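Long-range contacts in nitrilotriacetate monooxygenase (Burkholderia pseudomallei, PDB 3SDO), which probably acts as a flavin-dependent monooxygenase of the NtaA/SnaA/DszA family, using FMN and molecular oxygen to oxidise its organic substrate: residues A[163-168]-A[212-217]; A[206-211]-A[438-443]; A[28-33]-A[398-403]. All coordinates share one frame; numbering follows the deposited sequence.

Contact 1: A[163-168]-A[212-217]; sequences GLWDSW and GQPVIF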
ATOM      1  N   GLY A 163     -13.599   5.553  14.119  1.00 21.03           N
ATOM      2  CA  GLY A 163     -13.519   6.752  14.931  1.00 20.84           C
ATOM      3  C   GLY A 163     -12.528   7.774  14.392  1.00 20.80           C
ATOM      4  O   GLY A 163     -12.829   8.973  14.296  1.00 20.60           O
ATOM      5  N   LEU A 164     -11.339   7.311  14.028  1.00 20.82           N
ATOM      6  CA  LEU A 164     -10.320   8.212  13.435  1.00 20.63           C
ATOM      7  C   LEU A 164     -10.783   8.825  12.128  1.00 20.54           C
ATOM      8  O   LEU A 164     -10.494  10.001  11.836  1.00 20.97           O
ATOM      9  CB  LEU A 164      -8.995   7.479  13.213  1.00 20.00           C
ATOM     10  CG  LEU A 164      -8.228   7.095  14.473  1.00 19.29           C
ATOM     11  CD1 LEU A 164      -7.122   6.112  14.117  1.00 19.05           C
ATOM     12  CD2 LEU A 164      -7.636   8.321  15.169  1.00 19.27           C
ATOM     13  N   TRP A 165     -11.512   8.042  11.344  1.00 20.59           N
ATOM     14  CA  TRP A 165     -12.046   8.532  10.068  1.00 20.45           C
ATOM     15  C   TRP A 165     -13.089   9.634  10.245  1.00 21.06           C
ATOM     16  O   TRP A 165     -13.416  10.308   9.285  1.00 21.91           O
ATOM     17  CB  TRP A 165     -12.646   7.397   9.223  1.00 19.81           C
ATOM     18  CG  TRP A 165     -11.627   6.516   8.557  1.00 19.71           C
ATOM     19  CD1 TRP A 165     -10.327   6.849   8.225  1.00 18.94           C
ATOM     20  CD2 TRP A 165     -11.816   5.154   8.119  1.00 18.63           C
ATOM     21  NE1 TRP A 165      -9.709   5.768   7.621  1.00 19.27           N
ATOM     22  CE2 TRP A 165     -10.596   4.724   7.545  1.00 17.71           C
ATOM     23  CE3 TRP A 165     -12.885   4.257   8.170  1.00 18.58           C
ATOM     24  CZ2 TRP A 165     -10.432   3.445   7.019  1.00 19.09           C
ATOM     25  CZ3 TRP A 165     -12.720   2.970   7.644  1.00 18.62           C
ATOM     26  CH2 TRP A 165     -11.516   2.579   7.072  1.00 18.78           C
ATOM     27  N   ASP A 166     -13.632   9.806  11.446  1.00 20.99           N
ATOM     28  CA  ASP A 166     -14.549  10.917  11.686  1.00 20.78           C
ATOM     29  C   ASP A 166     -13.875  12.111  12.376  1.00 21.37           C
ATOM     30  O   ASP A 166     -14.563  12.988  12.892  1.00 22.30           O
ATOM     31  CB  ASP A 166     -15.789  10.418  12.454  1.00 21.10           C
ATOM     32  CG  ASP A 166     -16.759   9.622  11.560  1.00 20.43           C
ATOM     33  OD1 ASP A 166     -16.537   9.574  10.324  1.00 21.83           O
ATOM     34  OD2 ASP A 166     -17.768   9.073  12.080  1.00 20.97           O
ATOM     35  N   SER A 167     -12.539  12.174  12.323  1.00 20.53           N
ATOM     36  CA  SER A 167     -11.783  13.264  12.956  1.00 20.75           C
ATOM     37  C   SER A 167     -12.192  14.624  12.413  1.00 21.03           C
ATOM     38  O   SER A 167     -12.395  15.575  13.186  1.00 20.43           O
ATOM     39  CB  SER A 167     -10.282  13.094  12.747  1.00 19.98           C
ATOM     40  OG  SER A 167      -9.785  11.944  13.397  1.00 20.11           O
ATOM     41  N   TRP A 168     -12.324  14.685  11.092  1.00 20.46           N
ATOM     42  CA  TRP A 168     -12.527  15.940  10.353  1.00 21.18           C
ATOM     43  C   TRP A 168     -13.917  16.034   9.745  1.00 21.62           C
ATOM     44  O   TRP A 168     -14.215  15.317   8.798  1.00 21.54           O
ATOM     45  CB  TRP A 168     -11.501  16.028   9.223  1.00 20.67           C
ATOM     46  CG  TRP A 168     -10.106  16.331   9.707  1.00 19.29           C
ATOM     47  CD1 TRP A 168      -9.107  15.432   9.979  1.00 19.14           C
ATOM     48  CD2 TRP A 168      -9.568  17.612   9.952  1.00 21.38           C
ATOM     49  NE1 TRP A 168      -7.990  16.085  10.416  1.00 20.47           N
ATOM     50  CE2 TRP A 168      -8.243  17.432  10.404  1.00 21.26           C
ATOM     51  CE3 TRP A 168     -10.086  18.909   9.865  1.00 22.20           C
ATOM     52  CZ2 TRP A 168      -7.431  18.492  10.749  1.00 22.08           C
ATOM     53  CZ3 TRP A 168      -9.278  19.956  10.206  1.00 24.13           C
ATOM     54  CH2 TRP A 168      -7.965  19.747  10.654  1.00 22.72           C
ATOM     55  N   GLY A 212     -17.293   9.374   2.292  1.00 17.92           N
ATOM     56  CA  GLY A 212     -17.352   9.514   3.761  1.00 18.19           C
ATOM     57  C   GLY A 212     -16.240   8.745   4.440  1.00 18.14           C
ATOM     58  O   GLY A 212     -15.337   9.331   5.057  1.00 18.97           O
ATOM     59  N   GLN A 213     -16.326   7.426   4.321  1.00 17.65           N
ATOM     60  CA  GLN A 213     -15.314   6.507   4.782  1.00 17.26           C
ATOM     61  C   GLN A 213     -15.210   5.346   3.800  1.00 17.19           C
ATOM     62  O   GLN A 213     -16.175   5.038   3.071  1.00 16.76           O
ATOM     63  CB  GLN A 213     -15.709   5.885   6.119  1.00 17.62           C
ATOM     64  CG  GLN A 213     -15.986   6.845   7.250  1.00 18.90           C
ATOM     65  CD  GLN A 213     -16.248   6.100   8.559  1.00 20.86           C
ATOM     66  OE1 GLN A 213     -16.467   4.876   8.569  1.00 19.50           O
ATOM     67  NE2 GLN A 213     -16.212   6.829   9.661  1.00 21.18           N
ATOM     68  N   PRO A 214     -14.067   4.646   3.821  1.00 16.23           N
ATOM     69  CA  PRO A 214     -13.947   3.470   2.993  1.00 16.38           C
ATOM     70  C   PRO A 214     -14.961   2.389   3.380  1.00 16.48           C
ATOM     71  O   PRO A 214     -15.389   2.324   4.538  1.00 16.41           O
ATOM     72  CB  PRO A 214     -12.517   2.993   3.258  1.00 16.43           C
ATOM     73  CG  PRO A 214     -11.792   4.153   3.777  1.00 16.16           C
ATOM     74  CD  PRO A 214     -12.786   5.014   4.465  1.00 16.92           C
ATOM     75  N   VAL A 215     -15.358   1.587   2.399  1.00 16.03           N
ATOM     76  CA  VAL A 215     -16.324   0.500   2.594  1.00 16.26           C
ATOM     77  C   VAL A 215     -15.667  -0.704   3.320  1.00 17.27           C
ATOM     78  O   VAL A 215     -14.515  -1.111   3.006  1.00 17.07           O
ATOM     79  CB  VAL A 215     -16.914   0.067   1.247  1.00 15.94           C
ATOM     80  CG1 VAL A 215     -17.986  -1.025   1.421  1.00 15.00           C
ATOM     81  CG2 VAL A 215     -17.512   1.293   0.525  1.00 16.58           C
ATOM     82  N   ILE A 216     -16.372  -1.250   4.308  1.00 16.78           N
ATOM     83  CA  ILE A 216     -15.841  -2.378   5.065  1.00 17.00           C
ATOM     84  C   ILE A 216     -16.347  -3.693   4.483  1.00 17.49           C
ATOM     85  O   ILE A 216     -17.570  -3.935   4.404  1.00 17.56           O
ATOM     86  CB  ILE A 216     -16.222  -2.308   6.564  1.00 17.62           C
ATOM     87  CG1 ILE A 216     -15.762  -0.995   7.184  1.00 17.99           C
ATOM     88  CG2 ILE A 216     -15.633  -3.505   7.352  1.00 16.36           C
ATOM     89  CD1 ILE A 216     -14.297  -0.637   6.965  1.00 17.39           C
ATOM     90  N   PHE A 217     -15.387  -4.524   4.080  1.00 17.44           N
ATOM     91  CA  PHE A 217     -15.607  -5.888   3.637  1.00 17.24           C
ATOM     92  C   PHE A 217     -15.146  -6.833   4.738  1.00 18.77           C
ATOM     93  O   PHE A 217     -14.173  -6.549   5.455  1.00 17.72           O
ATOM     94  CB  PHE A 217     -14.804  -6.168   2.360  1.00 17.76           C
ATOM     95  CG  PHE A 217     -15.400  -5.559   1.125  1.00 15.22           C
ATOM     96  CD1 PHE A 217     -15.377  -4.204   0.929  1.00 16.03           C
ATOM     97  CD2 PHE A 217     -15.958  -6.361   0.152  1.00 18.17           C
ATOM     98  CE1 PHE A 217     -15.914  -3.656  -0.199  1.00 15.68           C
ATOM     99  CE2 PHE A 217     -16.536  -5.825  -0.972  1.00 16.96           C
ATOM    100  CZ  PHE A 217     -16.525  -4.476  -1.143  1.00 17.05           C
TER
HETATM  101  O   HOH W   1     -12.765   8.886   6.210  1.00 11.74           O
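Pro214 sits over one face of the Trp165 indole, its CD and CG leading. Its CD lies 3.5 Å from the centroid of the Trp165 six-membered ring, almost exactly on the ring normal. This is a CH-pi contact. Pro214 CG covers the outer part of the same ring and comes within 3.6 Å of Trp165 CZ2. Ile216 approaches differently. Its CD1 lies in the plane of the indole, at the edge, 4.0 Å from Trp165 CZ3. The indole NH points elsewhere, to the carbonyl of Ala110.

Gln213 runs past the root of the tryptophan. Its chain is extended beyond CG (chi2 -175°), which carries the amide past Trp165 CB to the next residue. Gln213 OE1 lies at the indole edge, 3.7 Å from Trp165 CE3, with the amide and indole planes 64° apart. Gln213 NE2 donates to Asp166 OD1 at 2.8 Å. The bond is bent, and the donor stands above the carboxylate plane, which is turned 46° from the amide. Arg208 and Arg443 also meet this carboxylate.

The contact joins the last turn of helix 150-165 and the loop that follows to the entry of strand 215-218 in the TIM-barrel fold. Helix 106-119 also packs on the indole, through Ala114. The chemistry of the contact is split: apolar proline-tryptophan packing, and beside it a buried carboxylate whose negative charge is probably balanced by two arginines.

Contact 2: A[206-211]-A[438-443]; sequences IRRSPQ and PYKESR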
ATOM      1  N   ILE A 206      -5.749  13.370   8.219  1.00 18.55           N
ATOM      2  CA  ILE A 206      -6.280  13.421   6.859  1.00 17.97           C
ATOM      3  C   ILE A 206      -7.806  13.432   6.929  1.00 18.33           C
ATOM      4  O   ILE A 206      -8.419  12.857   7.852  1.00 19.07           O
ATOM      5  CB  ILE A 206      -5.752  12.270   6.001  1.00 17.13           C
ATOM      6  CG1 ILE A 206      -6.192  12.444   4.546  1.00 18.73           C
ATOM      7  CG2 ILE A 206      -6.211  10.918   6.583  1.00 15.66           C
ATOM      8  CD1 ILE A 206      -5.511  11.460   3.575  1.00 16.49           C
ATOM      9  N   ARG A 207      -8.403  14.116   5.962  1.00 18.29           N
ATOM     10  CA  ARG A 207      -9.851  14.346   5.931  1.00 18.43           C
ATOM     11  C   ARG A 207     -10.622  13.136   5.392  1.00 17.43           C
ATOM     12  O   ARG A 207     -10.024  12.113   5.003  1.00 17.18           O
ATOM     13  CB  ARG A 207     -10.160  15.574   5.069  1.00 18.36           C
ATOM     14  CG  ARG A 207      -9.767  15.432   3.589  1.00 18.96           C
ATOM     15  CD  ARG A 207     -10.503  16.445   2.766  1.00 19.85           C
ATOM     16  NE  ARG A 207     -11.940  16.157   2.777  1.00 20.37           N
ATOM     17  CZ  ARG A 207     -12.895  17.041   2.549  1.00 22.74           C
ATOM     18  NH1 ARG A 207     -12.590  18.307   2.265  1.00 22.65           N
ATOM     19  NH2 ARG A 207     -14.175  16.654   2.600  1.00 24.00           N
ATOM     20  N   ARG A 208     -11.942  13.305   5.302  1.00 17.72           N
ATOM     21  CA  ARG A 208     -12.862  12.275   4.811  1.00 17.73           C
ATOM     22  C   ARG A 208     -12.991  12.387   3.285  1.00 17.36           C
ATOM     23  O   ARG A 208     -12.762  13.441   2.741  1.00 18.56           O
ATOM     24  CB  ARG A 208     -14.222  12.431   5.500  1.00 17.80           C
ATOM     25  CG  ARG A 208     -14.117  12.387   7.019  1.00 19.15           C
ATOM     26  CD  ARG A 208     -15.443  12.626   7.755  1.00 20.84           C
ATOM     27  NE  ARG A 208     -16.175  11.393   7.983  1.00 21.30           N
ATOM     28  CZ  ARG A 208     -17.304  11.022   7.380  1.00 19.49           C
ATOM     29  NH1 ARG A 208     -17.859  11.776   6.451  1.00 18.76           N
ATOM     30  NH2 ARG A 208     -17.850   9.851   7.688  1.00 19.18           N
ATOM     31  N   SER A 209     -13.346  11.288   2.618  1.00 16.54           N
ATOM     32  CA  SER A 209     -13.436  11.203   1.155  1.00 16.73           C
ATOM     33  C   SER A 209     -14.813  11.576   0.619  1.00 17.00           C
ATOM     34  O   SER A 209     -15.733  11.859   1.388  1.00 17.27           O
ATOM     35  CB  SER A 209     -13.117   9.768   0.703  1.00 16.25           C
ATOM     36  OG  SER A 209     -14.205   8.880   0.975  1.00 17.13           O
ATOM     37  N   PRO A 210     -14.974  11.553  -0.709  1.00 17.60           N
ATOM     38  CA  PRO A 210     -16.307  11.788  -1.223  1.00 18.16           C
ATOM     39  C   PRO A 210     -17.320  10.670  -0.928  1.00 18.36           C
ATOM     40  O   PRO A 210     -18.498  10.868  -1.183  1.00 18.97           O
ATOM     41  CB  PRO A 210     -16.072  11.932  -2.729  1.00 18.74           C
ATOM     42  CG  PRO A 210     -14.659  12.463  -2.822  1.00 17.36           C
ATOM     43  CD  PRO A 210     -13.952  11.679  -1.776  1.00 17.34           C
ATOM     44  N   GLN A 211     -16.899   9.526  -0.371  1.00 17.50           N
ATOM     45  CA  GLN A 211     -17.890   8.526   0.093  1.00 17.34           C
ATOM     46  C   GLN A 211     -17.975   8.452   1.624  1.00 17.69           C
ATOM     47  O   GLN A 211     -18.663   7.589   2.184  1.00 18.56           O
ATOM     48  CB  GLN A 211     -17.614   7.158  -0.505  1.00 16.38           C
ATOM     49  CG  GLN A 211     -16.290   6.530  -0.099  1.00 16.21           C
ATOM     50  CD  GLN A 211     -16.140   5.114  -0.593  1.00 15.27           C
ATOM     51  OE1 GLN A 211     -17.101   4.504  -1.097  1.00 16.31           O
ATOM     52  NE2 GLN A 211     -14.940   4.566  -0.440  1.00 10.15           N
ATOM     53  N   PRO A 438     -25.603   4.118   1.023  1.00 22.61           N
ATOM     54  CA  PRO A 438     -25.674   5.548   1.297  1.00 23.26           C
ATOM     55  C   PRO A 438     -24.327   6.127   1.730  1.00 22.82           C
ATOM     56  O   PRO A 438     -23.534   5.449   2.388  1.00 22.70           O
ATOM     57  CB  PRO A 438     -26.681   5.654   2.444  1.00 23.78           C
ATOM     58  CG  PRO A 438     -26.858   4.307   2.977  1.00 24.96           C
ATOM     59  CD  PRO A 438     -26.378   3.313   1.986  1.00 23.33           C
ATOM     60  N   TYR A 439     -24.087   7.371   1.333  1.00 23.50           N
ATOM     61  CA  TYR A 439     -22.949   8.158   1.797  1.00 23.31           C
ATOM     62  C   TYR A 439     -22.789   7.985   3.309  1.00 23.42           C
ATOM     63  O   TYR A 439     -23.760   8.029   4.051  1.00 23.89           O
ATOM     64  CB  TYR A 439     -23.141   9.639   1.405  1.00 23.93           C
ATOM     65  CG  TYR A 439     -22.053  10.528   1.938  1.00 23.95           C
ATOM     66  CD1 TYR A 439     -22.194  11.178   3.174  1.00 24.92           C
ATOM     67  CD2 TYR A 439     -20.848  10.672   1.256  1.00 23.99           C
ATOM     68  CE1 TYR A 439     -21.178  11.965   3.683  1.00 23.76           C
ATOM     69  CE2 TYR A 439     -19.842  11.464   1.747  1.00 21.88           C
ATOM     70  CZ  TYR A 439     -20.002  12.099   2.956  1.00 22.33           C
ATOM     71  OH  TYR A 439     -18.985  12.863   3.435  1.00 24.58           O
ATOM     72  N   LYS A 440     -21.564   7.760   3.762  1.00 23.25           N
ATOM     73  CA  LYS A 440     -21.309   7.532   5.179  1.00 23.73           C
ATOM     74  C   LYS A 440     -21.147   8.859   5.926  1.00 23.37           C
ATOM     75  O   LYS A 440     -20.073   9.455   5.897  1.00 22.25           O
ATOM     76  CB  LYS A 440     -20.062   6.669   5.343  1.00 23.81           C
ATOM     77  CG  LYS A 440     -19.722   6.316   6.783  1.00 27.53           C
ATOM     78  CD  LYS A 440     -20.355   5.022   7.218  1.00 32.18           C
ATOM     79  CE  LYS A 440     -20.047   4.711   8.688  1.00 34.07           C
ATOM     80  NZ  LYS A 440     -19.852   3.246   8.871  1.00 36.03           N
ATOM     81  N   GLU A 441     -22.210   9.320   6.592  1.00 23.73           N
ATOM     82  CA  GLU A 441     -22.132  10.543   7.398  1.00 24.94           C
ATOM     83  C   GLU A 441     -21.239  10.337   8.621  1.00 24.63           C
ATOM     84  O   GLU A 441     -21.211   9.242   9.204  1.00 24.65           O
ATOM     85  CB  GLU A 441     -23.511  11.013   7.906  1.00 25.74           C
ATOM     86  CG  GLU A 441     -24.469  11.507   6.832  1.00 28.34           C
ATOM     87  CD  GLU A 441     -24.072  12.830   6.198  1.00 31.07           C
ATOM     88  OE1 GLU A 441     -23.342  13.624   6.829  1.00 33.97           O
ATOM     89  OE2 GLU A 441     -24.518  13.094   5.057  1.00 32.32           O
ATOM     90  N   SER A 442     -20.535  11.398   9.013  1.00 24.01           N
ATOM     91  CA  SER A 442     -19.778  11.384  10.235  1.00 24.35           C
ATOM     92  C   SER A 442     -20.720  11.142  11.409  1.00 26.08           C
ATOM     93  O   SER A 442     -21.862  11.634  11.415  1.00 25.84           O
ATOM     94  CB  SER A 442     -19.027  12.701  10.441  1.00 24.59           C
ATOM     95  OG  SER A 442     -18.504  12.795  11.754  1.00 22.56           O
ATOM     96  N   ARG A 443     -20.233  10.408  12.405  1.00 27.36           N
ATOM     97  CA  ARG A 443     -20.936  10.300  13.686  1.00 29.55           C
ATOM     98  C   ARG A 443     -21.217  11.672  14.333  1.00 31.18           C
ATOM     99  O   ARG A 443     -22.096  11.783  15.177  1.00 31.91           O
ATOM    100  CB  ARG A 443     -20.140   9.431  14.667  1.00 29.64           C
ATOM    101  CG  ARG A 443     -18.816  10.093  15.121  1.00 30.05           C
ATOM    102  CD  ARG A 443     -17.855   9.109  15.733  1.00 28.84           C
ATOM    103  NE  ARG A 443     -17.610   7.998  14.822  1.00 28.75           N
ATOM    104  CZ  ARG A 443     -17.191   6.792  15.197  1.00 27.11           C
ATOM    105  NH1 ARG A 443     -16.944   6.531  16.460  1.00 27.72           N
ATOM    106  NH2 ARG A 443     -17.019   5.848  14.293  1.00 28.47           N
TER
HETATM  107  O   HOH W   2     -15.892  14.288   2.781  1.00 13.58           O
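Arg208 reaches across to the backbone of Lys440 and grips one carbonyl end-on with two nitrogens. NH2 of Arg208 donates to Lys440 O at 2.9 Å, and NH1 of Arg208 to the same oxygen at 3.3 Å. The oxygen lies in the guanidinium plane. The shorter bond comes from above the carbonyl plane, while the longer one lies in it. A bend at chi3 (89°) of Arg208 turns the group toward this carbonyl. Over one face of the guanidinium lies the backbone of Ser442, with CA about 3.5 Å above the plane.

The arginine has further acceptors. Its NH1 forms a salt bridge with Asp170 OD1, its NH2 also meets Asp166, and its NE makes a weak hydrogen bond with Trp165 O. Asp170 OD2, the other oxygen of that carboxylate, bonds Tyr439 OH.

Tyr439 turns its edge to the backbone of Pro210. Its plane is steep to the guanidinium, at 77°. Pro210 O lies near the ring plane, 3.3 Å from Tyr439 CE2. Next to it, Lys440 N makes a weak bond of 3.3 Å to Gln211 O.

Water 2 accepts from Arg207 NH2 and lies 2.8 Å from Ser209 O. Its link to Tyr439 OH is weak. Arg207 NE donates to Arg208 O at 2.8 Å. Ser209 OG accepts from Gln211 N and also bonds Asp117. The Gln211 amide is held by Asp117, Ala124 and Arg432.

Two irregular segments thus run roughly antiparallel, joined by Arg208 and Tyr439. The Ser209 bond closes an ST turn, just before the chain enters strand 215-218 of the barrel, and segment 438-443, near the chain's end, lies against this loop at the periphery of the barrel.

Contact 3: A[28-33]-A[398-403]; sequences HPSVPP and LPVTGF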
ATOM      1  N   HIS A  28      -0.509 -20.914 -17.335  1.00 22.16           N
ATOM      2  CA  HIS A  28      -1.446 -20.758 -18.459  1.00 22.28           C
ATOM      3  C   HIS A  28      -0.978 -19.683 -19.438  1.00 22.71           C
ATOM      4  O   HIS A  28      -0.621 -18.584 -18.999  1.00 21.54           O
ATOM      5  CB  HIS A  28      -2.868 -20.429 -17.983  1.00 22.16           C
ATOM      6  CG  HIS A  28      -3.894 -20.735 -19.019  1.00 21.18           C
ATOM      7  ND1 HIS A  28      -4.328 -19.797 -19.924  1.00 21.08           N
ATOM      8  CD2 HIS A  28      -4.480 -21.904 -19.366  1.00 21.85           C
ATOM      9  CE1 HIS A  28      -5.179 -20.369 -20.761  1.00 24.35           C
ATOM     10  NE2 HIS A  28      -5.278 -21.651 -20.451  1.00 20.70           N
ATOM     11  N   PRO A  29      -0.998 -19.985 -20.763  1.00 23.90           N
ATOM     12  CA  PRO A  29      -0.503 -19.024 -21.761  1.00 24.18           C
ATOM     13  C   PRO A  29      -1.277 -17.718 -21.890  1.00 23.73           C
ATOM     14  O   PRO A  29      -0.766 -16.798 -22.485  1.00 23.03           O
ATOM     15  CB  PRO A  29      -0.563 -19.797 -23.091  1.00 25.43           C
ATOM     16  CG  PRO A  29      -1.424 -20.982 -22.846  1.00 25.74           C
ATOM     17  CD  PRO A  29      -1.376 -21.278 -21.376  1.00 24.58           C
ATOM     18  N   SER A  30      -2.491 -17.627 -21.354  1.00 23.02           N
ATOM     19  CA  SER A  30      -3.251 -16.378 -21.434  1.00 21.79           C
ATOM     20  C   SER A  30      -2.788 -15.293 -20.435  1.00 21.22           C
ATOM     21  O   SER A  30      -3.325 -14.178 -20.446  1.00 20.63           O
ATOM     22  CB  SER A  30      -4.747 -16.655 -21.234  1.00 21.80           C
ATOM     23  OG  SER A  30      -5.066 -16.982 -19.866  1.00 21.44           O
ATOM     24  N   VAL A  31      -1.841 -15.624 -19.556  1.00 20.53           N
ATOM     25  CA  VAL A  31      -1.251 -14.645 -18.642  1.00 20.43           C
ATOM     26  C   VAL A  31       0.269 -14.659 -18.750  1.00 20.97           C
ATOM     27  O   VAL A  31       0.841 -15.662 -19.157  1.00 21.17           O
ATOM     28  CB  VAL A  31      -1.689 -14.896 -17.155  1.00 19.88           C
ATOM     29  CG1 VAL A  31      -3.227 -14.863 -17.023  1.00 19.19           C
ATOM     30  CG2 VAL A  31      -1.109 -16.217 -16.635  1.00 19.48           C
ATOM     31  N   PRO A  32       0.936 -13.537 -18.404  1.00 21.89           N
ATOM     32  CA  PRO A  32       2.402 -13.609 -18.296  1.00 22.18           C
ATOM     33  C   PRO A  32       2.816 -14.484 -17.104  1.00 22.15           C
ATOM     34  O   PRO A  32       2.128 -14.492 -16.076  1.00 21.94           O
ATOM     35  CB  PRO A  32       2.843 -12.147 -18.047  1.00 22.46           C
ATOM     36  CG  PRO A  32       1.639 -11.379 -17.739  1.00 22.14           C
ATOM     37  CD  PRO A  32       0.400 -12.260 -17.894  1.00 21.56           C
ATOM     38  N   PRO A  33       3.933 -15.195 -17.224  1.00 22.64           N
ATOM     39  CA  PRO A  33       4.375 -16.084 -16.151  1.00 23.02           C
ATOM     40  C   PRO A  33       4.574 -15.364 -14.811  1.00 23.07           C
ATOM     41  O   PRO A  33       4.291 -15.937 -13.754  1.00 22.54           O
ATOM     42  CB  PRO A  33       5.738 -16.621 -16.646  1.00 23.59           C
ATOM     43  CG  PRO A  33       5.902 -16.188 -18.019  1.00 25.18           C
ATOM     44  CD  PRO A  33       4.853 -15.182 -18.375  1.00 22.70           C
ATOM     45  N   LEU A 398     -11.610 -15.984 -10.667  1.00 21.63           N
ATOM     46  CA  LEU A 398     -11.483 -16.790 -11.875  1.00 21.69           C
ATOM     47  C   LEU A 398     -10.219 -17.647 -11.810  1.00 20.83           C
ATOM     48  O   LEU A 398      -9.166 -17.175 -11.389  1.00 20.72           O
ATOM     49  CB  LEU A 398     -11.509 -15.925 -13.132  1.00 22.31           C
ATOM     50  CG  LEU A 398     -12.887 -15.271 -13.301  1.00 24.67           C
ATOM     51  CD1 LEU A 398     -12.781 -13.885 -13.894  1.00 24.12           C
ATOM     52  CD2 LEU A 398     -13.833 -16.204 -14.095  1.00 26.03           C
ATOM     53  N   PRO A 399     -10.326 -18.925 -12.216  1.00 19.86           N
ATOM     54  CA  PRO A 399      -9.181 -19.816 -12.114  1.00 19.98           C
ATOM     55  C   PRO A 399      -7.907 -19.237 -12.781  1.00 19.79           C
ATOM     56  O   PRO A 399      -6.813 -19.340 -12.230  1.00 19.29           O
ATOM     57  CB  PRO A 399      -9.672 -21.096 -12.826  1.00 20.82           C
ATOM     58  CG  PRO A 399     -11.099 -21.095 -12.646  1.00 20.23           C
ATOM     59  CD  PRO A 399     -11.517 -19.632 -12.716  1.00 20.16           C
ATOM     60  N   VAL A 400      -8.076 -18.613 -13.946  1.00 19.29           N
ATOM     61  CA  VAL A 400      -6.994 -17.943 -14.662  1.00 19.62           C
ATOM     62  C   VAL A 400      -7.509 -16.540 -15.016  1.00 19.63           C
ATOM     63  O   VAL A 400      -8.525 -16.411 -15.693  1.00 19.90           O
ATOM     64  CB  VAL A 400      -6.582 -18.735 -15.938  1.00 20.56           C
ATOM     65  CG1 VAL A 400      -5.565 -17.943 -16.772  1.00 20.76           C
ATOM     66  CG2 VAL A 400      -5.995 -20.116 -15.573  1.00 20.51           C
ATOM     67  N   THR A 401      -6.822 -15.508 -14.531  1.00 19.84           N
ATOM     68  CA  THR A 401      -7.282 -14.121 -14.633  1.00 20.43           C
ATOM     69  C   THR A 401      -7.322 -13.600 -16.091  1.00 20.61           C
ATOM     70  O   THR A 401      -8.073 -12.671 -16.406  1.00 20.98           O
ATOM     71  CB  THR A 401      -6.378 -13.183 -13.798  1.00 20.70           C
ATOM     72  OG1 THR A 401      -6.079 -13.783 -12.518  1.00 21.87           O
ATOM     73  CG2 THR A 401      -7.051 -11.836 -13.589  1.00 21.30           C
ATOM     74  N   GLY A 402      -6.501 -14.192 -16.954  1.00 21.00           N
ATOM     75  CA  GLY A 402      -6.492 -13.889 -18.393  1.00 21.09           C
ATOM     76  C   GLY A 402      -7.785 -14.290 -19.082  1.00 20.98           C
ATOM     77  O   GLY A 402      -8.738 -13.514 -19.134  1.00 20.42           O
ATOM     78  N   PHE A 403      -7.841 -15.499 -19.622  1.00 21.58           N
ATOM     79  CA  PHE A 403      -9.029 -15.909 -20.386  1.00 21.17           C
ATOM     80  C   PHE A 403     -10.274 -15.952 -19.528  1.00 20.06           C
ATOM     81  O   PHE A 403     -11.358 -15.697 -20.024  1.00 21.08           O
ATOM     82  CB  PHE A 403      -8.825 -17.243 -21.106  1.00 21.99           C
ATOM     83  CG  PHE A 403      -9.062 -18.447 -20.250  1.00 22.29           C
ATOM     84  CD1 PHE A 403     -10.333 -18.955 -20.096  1.00 20.33           C
ATOM     85  CD2 PHE A 403      -8.012 -19.072 -19.606  1.00 23.10           C
ATOM     86  CE1 PHE A 403     -10.556 -20.076 -19.323  1.00 23.50           C
ATOM     87  CE2 PHE A 403      -8.228 -20.189 -18.826  1.00 23.93           C
ATOM     88  CZ  PHE A 403      -9.503 -20.696 -18.681  1.00 23.43           C
TER
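Ser30 OG accepts the backbone N-H of Phe403 at 3.2 Å, the one hydrogen bond between the two segments. The same hydroxyl is bonded to His28 ND1 at 2.9 Å. His28 ND1 also accepts from Ser30 N, within the type I turn that runs from His28 to Val31. With chi1 at 72°, Ser30 OG sits between its own backbone N and carbonyl carbon, facing both partners. Val31 O bonds Arg177 of the second subunit.

The aromatic contact is oblique. The His28 and Phe403 planes are 44° apart, and Phe403 CE2 lies over one face of the imidazole. The nearest atoms are His28 CE1 and Phe403 CD2, 3.3 Å apart. Pro29 CD covers the opposite face.

Apolar packing fills the rest. Val31 CG1 meets Val400 CG1 at 3.9 Å. Val31 CG1 also comes to 3.3 Å from Gly402 N, so the turn lies directly on the backbone there. Val31 also packs on Phe41 of helix 39-51.

The contact ties the loop after strand 11-15 to the turn leading into helix 401-418. Bonds at both ring nitrogens, ND1 to Ser30 and NE2 to Gln290 OE1, probably fix the rotation of the imidazole and hold the serine oxygen toward the helix.

Overall arrangement
Contacts 1 and 2 form one cluster, with centres about 6 Å apart. Asp166 of contact 1 links them through salt bridges to two arginines of contact 2: Asp166 OD2 lies 2.9 Å from Arg443 NE, and Asp166 OD1 lies 3.0 Å from Arg208 NH2. Contact 3 is on the opposite side of the chain's centre. Its centre is about 35 Å from that of contact 1 and about 37 Å from that of contact 2. All three lie within reach of the second subunit, contact 1 only through Trp168. The predicted FMN site is nearest to contact 1, where the side chain of Ile216 lies about 11 Å from that of Thr98. Contacts 2 and 3 lie away from it.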